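Local coordinates for protein cystalysin (Treponema denticola, PDB 1C7O) that belongs to the class I and II aminotransferase family of pyridoxal-phosphate-dependent proteins, and forms a dimer with PPG bound in its active-site cleft, at residues K166-C171 and L198-D203; I151-L156 and L186-D191; L17-M22 and E32-S37. One frame throughout, in Å; residues are numbered along the deposited sequence.

In the fold
Interactions 1 and 2 belong to one layered block, a strand pair and the helix packing against it, with helix 153-159 beside that helix, whereas interaction 3 lies across the chain's centre. The centres of interactions 1 and 2 are about 12 Å apart and they touch: CD2 of Leu168 meets CG2 of Ile189 at 3.7 Å, so helix 183-194 is seated on the strand. Interaction 3 is far from both, its centre about 32 Å from that of interaction 1 and 37 Å from interaction 2's. PPG bridges the gap between interactions 1 and 3, whose nearest atoms are about 14 Å apart: 198-203 approaches its pyridine end, 17-22 its amino end. Interaction 2 takes no part.

Interaction 1 of 3, residues K166-C171 and L198-D203; sequences KALLFC and LMLWSD. With PPG ((2E,3E)-4-(2-aminoethoxy)-2-[({3-hydroxy-2-methyl-5-[(phosphonooxy)methyl]pyridin-4-yl}methyl)imino]but-3-enoic acid), chain I.
With CG of Trp201 anti to the carbonyl carbon (chi1 -59°), the indole lies back along its strand and turns one face to the methyl of Ala167, a CH-pi contact in which CB sits 4.2 Å from the centroid of the six-membered ring. Leu169 reaches in from the same face of the sheet: an extended chi1 of 177° carries CD1 to 3.6 Å from CB of Trp201, where the methyl meets the indole at its edge and the two side chains cross at about a right angle.

Beneath these groups runs a parallel ladder. Leu168 and Phe170 each give N and O to the neighbouring strand, as in Trp201 N to Leu168 O, 3.0 Å. The bond from Phe170 N to Trp201 O is the bent one (138°), its donor standing above the carbonyl plane. Leu200 and the ring of Phe170 occupy the other face, where Trp181 stacks on that ring.

The ladder ends at PPG. Asp203, whose N bonds to Phe170 O at 2.6 Å, brings OD1 to 2.7 Å from N1 of PPG, while OD2 accepts from the backbone N of Ile205. Alongside, SG of Cys171 lies 3.3 Å from the C2A methyl of PPG. A carboxylate so close to a pyridine nitrogen is the hallmark of this fold family, and would be expected to favour positive charge on that nitrogen.

Interaction 2 of 3, residues I151-L156 and L186-D191; sequences IDFQKL and LQKIKD. Unlike the reference sequence in segment 151-156: Gln154 (reference Glu).
Where helix 183-194, the connecting helix of a beta-alpha-beta crossover, passes the first turn of helix 153-159, Phe153 makes most of the contact, against Lys188 and Ile189. Lys188 lies over one face of the ring, the two side chains crossing at about a right angle. Its CD is 3.9 Å from the ring centroid in a CH-pi contact, and a bend at chi3 (70°) leaves NZ on that side of the ring but beyond its rim, near CD1, an off-centre cation-pi contact 4.3 Å from the centroid. Nearer the backbone, Lys188 CB touches CE2 of Phe153 at 3.4 Å.

The crossover links strands 165-171 and 199-203, and Ile189 belongs to the side of its helix that rests on the first of them. CG1 of Ile189 meets the edge of the Phe153 ring, 3.7 Å from CE2, and lies 4.1 Å from CD2 of Leu156, one turn after Phe153.

On the ring's other face sits CB of Ile151, over its centre, so the phenyl is sandwiched between Lys188 and its own chain. Asp152 is the N-cap of helix 153-159: its OD1 accepts from Lys155 N at 3.0 Å, the donor approaching from above the carboxylate plane.

Interaction 3 of 3, residues L17-M22 and E32-S37; sequences LKWDLM and EVVPLS. With PPG ((2E,3E)-4-(2-aminoethoxy)-2-[({3-hydroxy-2-methyl-5-[(phosphonooxy)methyl]pyridin-4-yl}methyl)imino]but-3-enoic acid), chain I.
Val33 makes the first touch on helix 17-25, setting CG1 3.9 Å from SD of Met22, while its carbonyl oxygen comes obliquely toward the six-membered ring of Trp19. Val34 follows with CG2 at 4.0 Å from CH2 of the same indole, again obliquely; its side chain also packs on Val378 of helix 376-393, so this residue links the two helices.

Pro35 is the centre of the contact, held by three side chains. The face of Trp19 lies under it, with CG 3.7 Å from the centroid of the five-membered ring and only 8° off the ring normal, a well-centred CH-pi contact. Met22 comes at about a right angle: its extended chain (chi1 179°) carries SD to 3.4 Å from Pro35 CD, and the bend at chi3 (61°) turns CE back over the same ring atom, 3.5 Å from Pro35 CD. Lys18 crosses the pyrrolidine at a slant, its CG 3.3 Å from Pro35 CG. The aliphatic part of the lysine thus serves as packing, while NZ goes on to salt bridges with Asp40 and Glu42.

Leu36 turns from the helix toward Ile370 and Ser382, and its backbone bonds to Phe353 and Asn371. Ser37 then faces back, and a water ties it to the helix, held 2.8 Å from Ser37 OG and donating to Lys18 O at 3.1 Å. The carbonyl oxygen of Ser37 accepts from Arg369, which also binds PPG, and Leu17 at the start of the helix approaches the amino end of that ligand. Such an N-terminal helix and loop, folded against the C-terminal helix and strands at the mouth of the active site, is consistent with the small domain of fold-type I pyridoxal-phosphate proteins.

Interaction 1 of 3, residues K166-C171 and L198-D203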
loop_
_atom_site.group_PDB
_atom_site.type_symbol
_atom_site.label_atom_id
_atom_site.label_comp_id
_atom_site.label_asym_id
_atom_site.label_seq_id
_atom_site.Cartn_x
_atom_site.Cartn_y
_atom_site.Cartn_z
ATOM N N LYS A 166 -21.480 17.531 -3.597
ATOM C CA LYS A 166 -20.863 17.067 -4.825
ATOM C C LYS A 166 -21.066 15.619 -5.221
ATOM O O LYS A 166 -20.941 15.287 -6.397
ATOM C CB LYS A 166 -19.371 17.383 -4.778
ATOM C CG LYS A 166 -19.101 18.829 -4.418
ATOM C CD LYS A 166 -19.881 19.767 -5.341
ATOM C CE LYS A 166 -19.616 21.215 -5.022
ATOM N NZ LYS A 166 -20.062 22.062 -6.143
ATOM N N ALA A 167 -21.383 14.747 -4.271
ATOM C CA ALA A 167 -21.577 13.353 -4.638
ATOM C C ALA A 167 -22.125 12.460 -3.535
ATOM O O ALA A 167 -22.044 12.779 -2.351
ATOM C CB ALA A 167 -20.270 12.782 -5.157
ATOM N N LEU A 168 -22.687 11.332 -3.953
ATOM C CA LEU A 168 -23.253 10.346 -3.045
ATOM C C LEU A 168 -22.276 9.180 -2.919
ATOM O O LEU A 168 -21.896 8.572 -3.926
ATOM C CB LEU A 168 -24.588 9.826 -3.585
ATOM C CG LEU A 168 -25.227 8.648 -2.838
ATOM C CD1 LEU A 168 -25.722 9.097 -1.471
ATOM C CD2 LEU A 168 -26.380 8.095 -3.652
ATOM N N LEU A 169 -21.867 8.893 -1.684
ATOM C CA LEU A 169 -20.954 7.789 -1.381
ATOM C C LEU A 169 -21.813 6.600 -0.959
ATOM O O LEU A 169 -22.259 6.506 0.183
ATOM C CB LEU A 169 -19.994 8.183 -0.256
ATOM C CG LEU A 169 -19.021 7.105 0.212
ATOM C CD1 LEU A 169 -18.332 6.464 -0.972
ATOM C CD2 LEU A 169 -18.016 7.732 1.163
ATOM N N PHE A 170 -22.027 5.695 -1.904
ATOM C CA PHE A 170 -22.888 4.528 -1.716
ATOM C C PHE A 170 -22.177 3.237 -1.310
ATOM O O PHE A 170 -21.130 2.887 -1.853
ATOM C CB PHE A 170 -23.662 4.290 -3.025
ATOM C CG PHE A 170 -24.961 3.550 -2.859
ATOM C CD1 PHE A 170 -25.959 4.037 -2.013
ATOM C CD2 PHE A 170 -25.218 2.402 -3.608
ATOM C CE1 PHE A 170 -27.198 3.387 -1.920
ATOM C CE2 PHE A 170 -26.452 1.750 -3.521
ATOM C CZ PHE A 170 -27.440 2.240 -2.680
ATOM N N CYS A 171 -22.775 2.528 -0.359
ATOM C CA CYS A 171 -22.248 1.254 0.109
ATOM C C CYS A 171 -23.243 0.191 -0.371
ATOM O O CYS A 171 -24.403 0.180 0.052
ATOM C CB CYS A 171 -22.158 1.257 1.634
ATOM S SG CYS A 171 -21.111 -0.049 2.311
ATOM N N LEU A 198 -24.505 15.228 -9.106
ATOM C CA LEU A 198 -23.820 14.341 -8.178
ATOM C C LEU A 198 -23.005 13.246 -8.857
ATOM O O LEU A 198 -23.422 12.658 -9.858
ATOM C CB LEU A 198 -24.815 13.667 -7.229
ATOM C CG LEU A 198 -25.497 14.464 -6.121
ATOM C CD1 LEU A 198 -26.372 13.515 -5.318
ATOM C CD2 LEU A 198 -24.464 15.130 -5.226
ATOM N N MET A 199 -21.821 12.999 -8.305
ATOM C CA MET A 199 -20.965 11.928 -8.783
ATOM C C MET A 199 -21.430 10.738 -7.951
ATOM O O MET A 199 -22.030 10.918 -6.884
ATOM C CB MET A 199 -19.493 12.200 -8.464
ATOM C CG MET A 199 -18.752 13.041 -9.474
ATOM S SD MET A 199 -16.968 12.992 -9.171
ATOM C CE MET A 199 -16.512 11.494 -10.000
ATOM N N LEU A 200 -21.161 9.531 -8.429
ATOM C CA LEU A 200 -21.540 8.341 -7.688
ATOM C C LEU A 200 -20.301 7.528 -7.335
ATOM O O LEU A 200 -19.563 7.075 -8.216
ATOM C CB LEU A 200 -22.515 7.485 -8.498
ATOM C CG LEU A 200 -22.896 6.157 -7.844
ATOM C CD1 LEU A 200 -23.389 6.418 -6.431
ATOM C CD2 LEU A 200 -23.960 5.443 -8.676
ATOM N N TRP A 201 -20.074 7.367 -6.034
ATOM C CA TRP A 201 -18.952 6.595 -5.512
ATOM C C TRP A 201 -19.540 5.348 -4.860
ATOM O O TRP A 201 -19.810 5.339 -3.660
ATOM C CB TRP A 201 -18.175 7.403 -4.460
ATOM C CG TRP A 201 -17.616 8.710 -4.964
ATOM C CD1 TRP A 201 -17.429 9.078 -6.269
ATOM C CD2 TRP A 201 -17.203 9.828 -4.170
ATOM N NE1 TRP A 201 -16.936 10.357 -6.336
ATOM C CE2 TRP A 201 -16.787 10.843 -5.064
ATOM C CE3 TRP A 201 -17.145 10.075 -2.787
ATOM C CZ2 TRP A 201 -16.324 12.086 -4.621
ATOM C CZ3 TRP A 201 -16.682 11.317 -2.347
ATOM C CH2 TRP A 201 -16.280 12.306 -3.265
ATOM N N SER A 202 -19.748 4.301 -5.651
ATOM C CA SER A 202 -20.325 3.068 -5.133
ATOM C C SER A 202 -19.279 2.053 -4.660
ATOM O O SER A 202 -18.544 1.467 -5.452
ATOM C CB SER A 202 -21.220 2.429 -6.193
ATOM O OG SER A 202 -21.964 1.354 -5.645
ATOM N N ASP A 203 -19.227 1.851 -3.352
ATOM C CA ASP A 203 -18.297 0.916 -2.739
ATOM C C ASP A 203 -19.014 -0.422 -2.709
ATOM O O ASP A 203 -19.913 -0.629 -1.899
ATOM C CB ASP A 203 -17.980 1.403 -1.323
ATOM C CG ASP A 203 -17.117 0.443 -0.539
ATOM O OD1 ASP A 203 -16.606 0.880 0.510
ATOM O OD2 ASP A 203 -16.955 -0.727 -0.947
HETATM N N1 PPG I . -15.624 -0.712 2.477
HETATM C C2 PPG I . -16.615 -1.341 3.218
HETATM C C2A PPG I . -18.015 -0.939 2.889
HETATM C C3 PPG I . -16.186 -2.345 4.201
HETATM O O3 PPG I . -17.245 -2.899 4.895
HETATM C C4 PPG I . -14.825 -2.646 4.368
HETATM C C4A PPG I . -14.428 -3.557 5.533
HETATM C C5 PPG I . -13.834 -1.888 3.504
HETATM C C6 PPG I . -14.301 -0.949 2.592
HETATM C C5A PPG I . -12.275 -2.082 3.668
HETATM O OP4 PPG I . -11.612 -2.172 2.392
HETATM P P PPG I . -9.998 -2.134 2.316
HETATM O OP1 PPG I . -9.607 -0.778 2.765
HETATM O OP2 PPG I . -9.628 -2.421 0.850
HETATM O OP3 PPG I . -9.519 -3.242 3.177
HETATM N N4A PPG I . -14.303 -2.815 6.767
HETATM C CAI PPG I . -14.039 -3.562 8.010
HETATM C CBC PPG I . -15.177 -3.792 8.961
HETATM O O2B PPG I . -14.992 -4.453 10.180
HETATM O O3B PPG I . -16.371 -3.375 8.639
HETATM C CBI PPG I . -12.738 -4.119 8.258
HETATM C CGI PPG I . -11.867 -3.541 9.220
HETATM O OET PPG I . -11.312 -2.205 9.069
HETATM C CEI PPG I . -10.248 -2.082 10.125
HETATM C CFI PPG I . -9.111 -3.090 9.844
HETATM N NI PPG I . -8.101 -3.075 10.854
#

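Interaction 2 of 3, residues I151-L156 and L186-D191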
loop_
_atom_site.group_PDB
_atom_site.type_symbol
_atom_site.label_atom_id
_atom_site.label_comp_id
_atom_site.label_asym_id
_atom_site.label_seq_id
_atom_site.Cartn_x
_atom_site.Cartn_y
_atom_site.Cartn_z
ATOM N N ILE A 151 -34.347 3.297 2.006
ATOM C CA ILE A 151 -33.858 4.649 1.785
ATOM C C ILE A 151 -34.938 5.720 1.888
ATOM O O ILE A 151 -36.058 5.544 1.411
ATOM C CB ILE A 151 -33.177 4.736 0.403
ATOM C CG1 ILE A 151 -31.970 3.797 0.384
ATOM C CG2 ILE A 151 -32.758 6.165 0.098
ATOM C CD1 ILE A 151 -31.295 3.703 -0.946
ATOM N N ASP A 152 -34.590 6.827 2.534
ATOM C CA ASP A 152 -35.498 7.953 2.690
ATOM C C ASP A 152 -35.351 8.748 1.395
ATOM O O ASP A 152 -34.700 9.795 1.367
ATOM C CB ASP A 152 -35.070 8.803 3.889
ATOM C CG ASP A 152 -35.984 10.004 4.130
ATOM O OD1 ASP A 152 -36.811 10.337 3.245
ATOM O OD2 ASP A 152 -35.862 10.624 5.215
ATOM N N PHE A 153 -35.944 8.233 0.322
ATOM C CA PHE A 153 -35.857 8.878 -0.986
ATOM C C PHE A 153 -36.212 10.355 -0.961
ATOM O O PHE A 153 -35.587 11.165 -1.650
ATOM C CB PHE A 153 -36.742 8.147 -2.000
ATOM C CG PHE A 153 -36.246 6.772 -2.349
ATOM C CD1 PHE A 153 -36.928 5.642 -1.922
ATOM C CD2 PHE A 153 -35.081 6.608 -3.095
ATOM C CE1 PHE A 153 -36.460 4.363 -2.236
ATOM C CE2 PHE A 153 -34.605 5.332 -3.413
ATOM C CZ PHE A 153 -35.296 4.208 -2.983
ATOM N N GLN A 154 -37.210 10.704 -0.161
ATOM C CA GLN A 154 -37.643 12.089 -0.048
ATOM C C GLN A 154 -36.481 12.975 0.395
ATOM O O GLN A 154 -36.224 14.021 -0.205
ATOM C CB GLN A 154 -38.813 12.185 0.938
ATOM C CG GLN A 154 -39.375 13.585 1.145
ATOM C CD GLN A 154 -40.736 13.561 1.826
ATOM O OE1 GLN A 154 -41.116 14.504 2.526
ATOM N NE2 GLN A 154 -41.484 12.481 1.608
ATOM N N LYS A 155 -35.775 12.550 1.439
ATOM C CA LYS A 155 -34.639 13.315 1.934
ATOM C C LYS A 155 -33.489 13.316 0.927
ATOM O O LYS A 155 -32.805 14.327 0.760
ATOM C CB LYS A 155 -34.146 12.751 3.270
ATOM C CG LYS A 155 -32.930 13.497 3.812
ATOM C CD LYS A 155 -32.562 13.063 5.221
ATOM C CE LYS A 155 -33.577 13.531 6.246
ATOM N NZ LYS A 155 -33.257 12.927 7.559
ATOM N N LEU A 156 -33.286 12.185 0.258
ATOM C CA LEU A 156 -32.218 12.059 -0.725
ATOM C C LEU A 156 -32.371 13.110 -1.822
ATOM O O LEU A 156 -31.476 13.932 -2.025
ATOM C CB LEU A 156 -32.209 10.645 -1.339
ATOM C CG LEU A 156 -31.023 10.256 -2.241
ATOM C CD1 LEU A 156 -29.705 10.560 -1.531
ATOM C CD2 LEU A 156 -31.101 8.778 -2.599
ATOM N N LEU A 186 -32.382 1.103 -6.662
ATOM C CA LEU A 186 -31.253 1.711 -7.362
ATOM C C LEU A 186 -31.776 2.645 -8.451
ATOM O O LEU A 186 -31.242 3.733 -8.674
ATOM C CB LEU A 186 -30.365 0.624 -7.985
ATOM C CG LEU A 186 -29.782 -0.419 -7.027
ATOM C CD1 LEU A 186 -28.987 -1.446 -7.811
ATOM C CD2 LEU A 186 -28.907 0.264 -5.985
ATOM N N GLN A 187 -32.825 2.202 -9.130
ATOM C CA GLN A 187 -33.444 2.983 -10.183
ATOM C C GLN A 187 -33.858 4.347 -9.655
ATOM O O GLN A 187 -33.620 5.364 -10.307
ATOM C CB GLN A 187 -34.665 2.243 -10.736
ATOM C CG GLN A 187 -34.301 1.110 -11.683
ATOM C CD GLN A 187 -33.759 1.604 -13.016
ATOM O OE1 GLN A 187 -33.014 0.898 -13.696
ATOM N NE2 GLN A 187 -34.147 2.815 -13.406
ATOM N N LYS A 188 -34.461 4.373 -8.469
ATOM C CA LYS A 188 -34.910 5.634 -7.881
ATOM C C LYS A 188 -33.725 6.532 -7.546
ATOM O O LYS A 188 -33.771 7.754 -7.759
ATOM C CB LYS A 188 -35.755 5.374 -6.627
ATOM C CG LYS A 188 -36.955 4.460 -6.880
ATOM C CD LYS A 188 -37.960 4.494 -5.737
ATOM C CE LYS A 188 -38.675 5.839 -5.681
ATOM N NZ LYS A 188 -39.597 5.955 -4.514
ATOM N N ILE A 189 -32.660 5.919 -7.031
ATOM C CA ILE A 189 -31.450 6.651 -6.680
ATOM C C ILE A 189 -30.767 7.145 -7.954
ATOM O O ILE A 189 -30.278 8.267 -8.011
ATOM C CB ILE A 189 -30.470 5.755 -5.902
ATOM C CG1 ILE A 189 -31.154 5.211 -4.646
ATOM C CG2 ILE A 189 -29.221 6.548 -5.531
ATOM C CD1 ILE A 189 -30.375 4.098 -3.968
ATOM N N LYS A 190 -30.737 6.297 -8.975
ATOM C CA LYS A 190 -30.122 6.669 -10.239
ATOM C C LYS A 190 -30.725 7.975 -10.739
ATOM O O LYS A 190 -30.005 8.916 -11.065
ATOM C CB LYS A 190 -30.353 5.584 -11.281
ATOM C CG LYS A 190 -29.855 5.967 -12.662
ATOM C CD LYS A 190 -30.535 5.141 -13.743
ATOM C CE LYS A 190 -32.015 5.478 -13.833
ATOM N NZ LYS A 190 -32.726 4.652 -14.851
ATOM N N ASP A 191 -32.052 8.026 -10.787
ATOM C CA ASP A 191 -32.745 9.215 -11.257
ATOM C C ASP A 191 -32.428 10.477 -10.480
ATOM O O ASP A 191 -32.314 11.553 -11.066
ATOM C CB ASP A 191 -34.253 8.984 -11.273
ATOM C CG ASP A 191 -34.673 8.012 -12.357
ATOM O OD1 ASP A 191 -33.896 7.837 -13.329
ATOM O OD2 ASP A 191 -35.778 7.435 -12.239
#

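Interaction 3 of 3, residues L17-M22 and E32-S37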
loop_
_atom_site.group_PDB
_atom_site.type_symbol
_atom_site.label_atom_id
_atom_site.label_comp_id
_atom_site.label_asym_id
_atom_site.label_seq_id
_atom_site.Cartn_x
_atom_site.Cartn_y
_atom_site.Cartn_z
ATOM N N LEU A 17 -5.244 -7.490 13.427
ATOM C CA LEU A 17 -5.794 -6.298 14.054
ATOM C C LEU A 17 -7.021 -6.647 14.890
ATOM O O LEU A 17 -7.272 -6.034 15.925
ATOM C CB LEU A 17 -6.122 -5.232 13.003
ATOM C CG LEU A 17 -4.880 -4.437 12.566
ATOM C CD1 LEU A 17 -3.965 -5.296 11.714
ATOM C CD2 LEU A 17 -5.298 -3.226 11.786
ATOM N N LYS A 18 -7.761 -7.659 14.460
ATOM C CA LYS A 18 -8.942 -8.081 15.191
ATOM C C LYS A 18 -8.578 -8.705 16.530
ATOM O O LYS A 18 -9.004 -8.225 17.580
ATOM C CB LYS A 18 -9.767 -9.087 14.376
ATOM C CG LYS A 18 -10.697 -9.928 15.250
ATOM C CD LYS A 18 -11.845 -10.524 14.478
ATOM C CE LYS A 18 -11.378 -11.352 13.311
ATOM N NZ LYS A 18 -12.546 -11.801 12.512
ATOM N N TRP A 19 -7.798 -9.777 16.503
ATOM C CA TRP A 19 -7.419 -10.427 17.749
ATOM C C TRP A 19 -6.664 -9.490 18.677
ATOM O O TRP A 19 -6.997 -9.397 19.851
ATOM C CB TRP A 19 -6.603 -11.699 17.484
ATOM C CG TRP A 19 -7.446 -12.838 16.971
ATOM C CD1 TRP A 19 -8.133 -12.884 15.786
ATOM C CD2 TRP A 19 -7.713 -14.082 17.636
ATOM N NE1 TRP A 19 -8.810 -14.078 15.674
ATOM C CE2 TRP A 19 -8.573 -14.831 16.795
ATOM C CE3 TRP A 19 -7.311 -14.635 18.863
ATOM C CZ2 TRP A 19 -9.041 -16.107 17.142
ATOM C CZ3 TRP A 19 -7.774 -15.905 19.210
ATOM C CH2 TRP A 19 -8.633 -16.627 18.349
ATOM N N ASP A 20 -5.664 -8.785 18.160
ATOM C CA ASP A 20 -4.887 -7.860 18.990
ATOM C C ASP A 20 -5.779 -6.815 19.645
ATOM O O ASP A 20 -5.549 -6.418 20.790
ATOM C CB ASP A 20 -3.809 -7.153 18.161
ATOM C CG ASP A 20 -2.672 -8.071 17.774
ATOM O OD1 ASP A 20 -2.732 -9.281 18.097
ATOM O OD2 ASP A 20 -1.715 -7.574 17.138
ATOM N N LEU A 21 -6.788 -6.362 18.909
ATOM C CA LEU A 21 -7.720 -5.369 19.430
ATOM C C LEU A 21 -8.480 -5.955 20.619
ATOM O O LEU A 21 -8.721 -5.270 21.613
ATOM C CB LEU A 21 -8.712 -4.949 18.351
ATOM C CG LEU A 21 -9.777 -3.965 18.842
ATOM C CD1 LEU A 21 -9.095 -2.722 19.425
ATOM C CD2 LEU A 21 -10.706 -3.590 17.691
ATOM N N MET A 22 -8.847 -7.229 20.499
ATOM C CA MET A 22 -9.562 -7.941 21.551
ATOM C C MET A 22 -8.771 -7.956 22.867
ATOM O O MET A 22 -9.319 -7.607 23.916
ATOM C CB MET A 22 -9.868 -9.373 21.099
ATOM C CG MET A 22 -10.589 -10.210 22.137
ATOM S SD MET A 22 -10.918 -11.871 21.565
ATOM C CE MET A 22 -9.263 -12.433 21.292
ATOM N N GLU A 32 -10.138 -19.323 24.920
ATOM C CA GLU A 32 -11.045 -20.073 24.048
ATOM C C GLU A 32 -11.969 -19.128 23.278
ATOM O O GLU A 32 -12.779 -19.570 22.466
ATOM C CB GLU A 32 -11.915 -21.044 24.866
ATOM C CG GLU A 32 -13.208 -20.430 25.461
ATOM C CD GLU A 32 -12.972 -19.541 26.686
ATOM O OE1 GLU A 32 -11.809 -19.164 26.955
ATOM O OE2 GLU A 32 -13.963 -19.215 27.378
ATOM N N VAL A 33 -11.846 -17.831 23.553
ATOM C CA VAL A 33 -12.665 -16.808 22.918
ATOM C C VAL A 33 -12.150 -16.360 21.563
ATOM O O VAL A 33 -10.966 -16.039 21.406
ATOM C CB VAL A 33 -12.775 -15.542 23.807
ATOM C CG1 VAL A 33 -13.520 -14.431 23.051
ATOM C CG2 VAL A 33 -13.482 -15.873 25.112
ATOM N N VAL A 34 -13.055 -16.333 20.591
ATOM C CA VAL A 34 -12.747 -15.889 19.238
ATOM C C VAL A 34 -13.495 -14.576 19.011
ATOM O O VAL A 34 -14.701 -14.501 19.208
ATOM C CB VAL A 34 -13.214 -16.923 18.189
ATOM C CG1 VAL A 34 -13.139 -16.317 16.781
ATOM C CG2 VAL A 34 -12.343 -18.184 18.286
ATOM N N PRO A 35 -12.782 -13.510 18.631
ATOM C CA PRO A 35 -13.467 -12.235 18.400
ATOM C C PRO A 35 -14.359 -12.279 17.154
ATOM O O PRO A 35 -14.072 -13.009 16.200
ATOM C CB PRO A 35 -12.311 -11.237 18.286
ATOM C CG PRO A 35 -11.185 -12.072 17.774
ATOM C CD PRO A 35 -11.321 -13.351 18.557
ATOM N N LEU A 36 -15.443 -11.504 17.168
ATOM C CA LEU A 36 -16.380 -11.477 16.048
ATOM C C LEU A 36 -16.669 -10.059 15.578
ATOM O O LEU A 36 -17.801 -9.746 15.207
ATOM C CB LEU A 36 -17.694 -12.136 16.458
ATOM C CG LEU A 36 -17.628 -13.569 16.994
ATOM C CD1 LEU A 36 -19.004 -13.974 17.476
ATOM C CD2 LEU A 36 -17.136 -14.521 15.920
ATOM N N SER A 37 -15.647 -9.209 15.590
ATOM C CA SER A 37 -15.786 -7.810 15.186
ATOM C C SER A 37 -15.323 -7.538 13.749
ATOM O O SER A 37 -16.075 -7.744 12.797
ATOM C CB SER A 37 -14.998 -6.925 16.152
ATOM O OG SER A 37 -13.644 -7.337 16.227
HETATM N N1 PPG I . -15.624 -0.712 2.477
HETATM C C2 PPG I . -16.615 -1.341 3.218
HETATM C C2A PPG I . -18.015 -0.939 2.889
HETATM C C3 PPG I . -16.186 -2.345 4.201
HETATM O O3 PPG I . -17.245 -2.899 4.895
HETATM C C4 PPG I . -14.825 -2.646 4.368
HETATM C C4A PPG I . -14.428 -3.557 5.533
HETATM C C5 PPG I . -13.834 -1.888 3.504
HETATM C C6 PPG I . -14.301 -0.949 2.592
HETATM C C5A PPG I . -12.275 -2.082 3.668
HETATM O OP4 PPG I . -11.612 -2.172 2.392
HETATM P P PPG I . -9.998 -2.134 2.316
HETATM O OP1 PPG I . -9.607 -0.778 2.765
HETATM O OP2 PPG I . -9.628 -2.421 0.850
HETATM O OP3 PPG I . -9.519 -3.242 3.177
HETATM N N4A PPG I . -14.303 -2.815 6.767
HETATM C CAI PPG I . -14.039 -3.562 8.010
HETATM C CBC PPG I . -15.177 -3.792 8.961
HETATM O O2B PPG I . -14.992 -4.453 10.180
HETATM O O3B PPG I . -16.371 -3.375 8.639
HETATM C CBI PPG I . -12.738 -4.119 8.258
HETATM C CGI PPG I . -11.867 -3.541 9.220
HETATM O OET PPG I . -11.312 -2.205 9.069
HETATM C CEI PPG I . -10.248 -2.082 10.125
HETATM C CFI PPG I . -9.111 -3.090 9.844
HETATM N NI PPG I . -8.101 -3.075 10.854
HETATM O O HOH W 1 -11.924 -7.511 18.377
#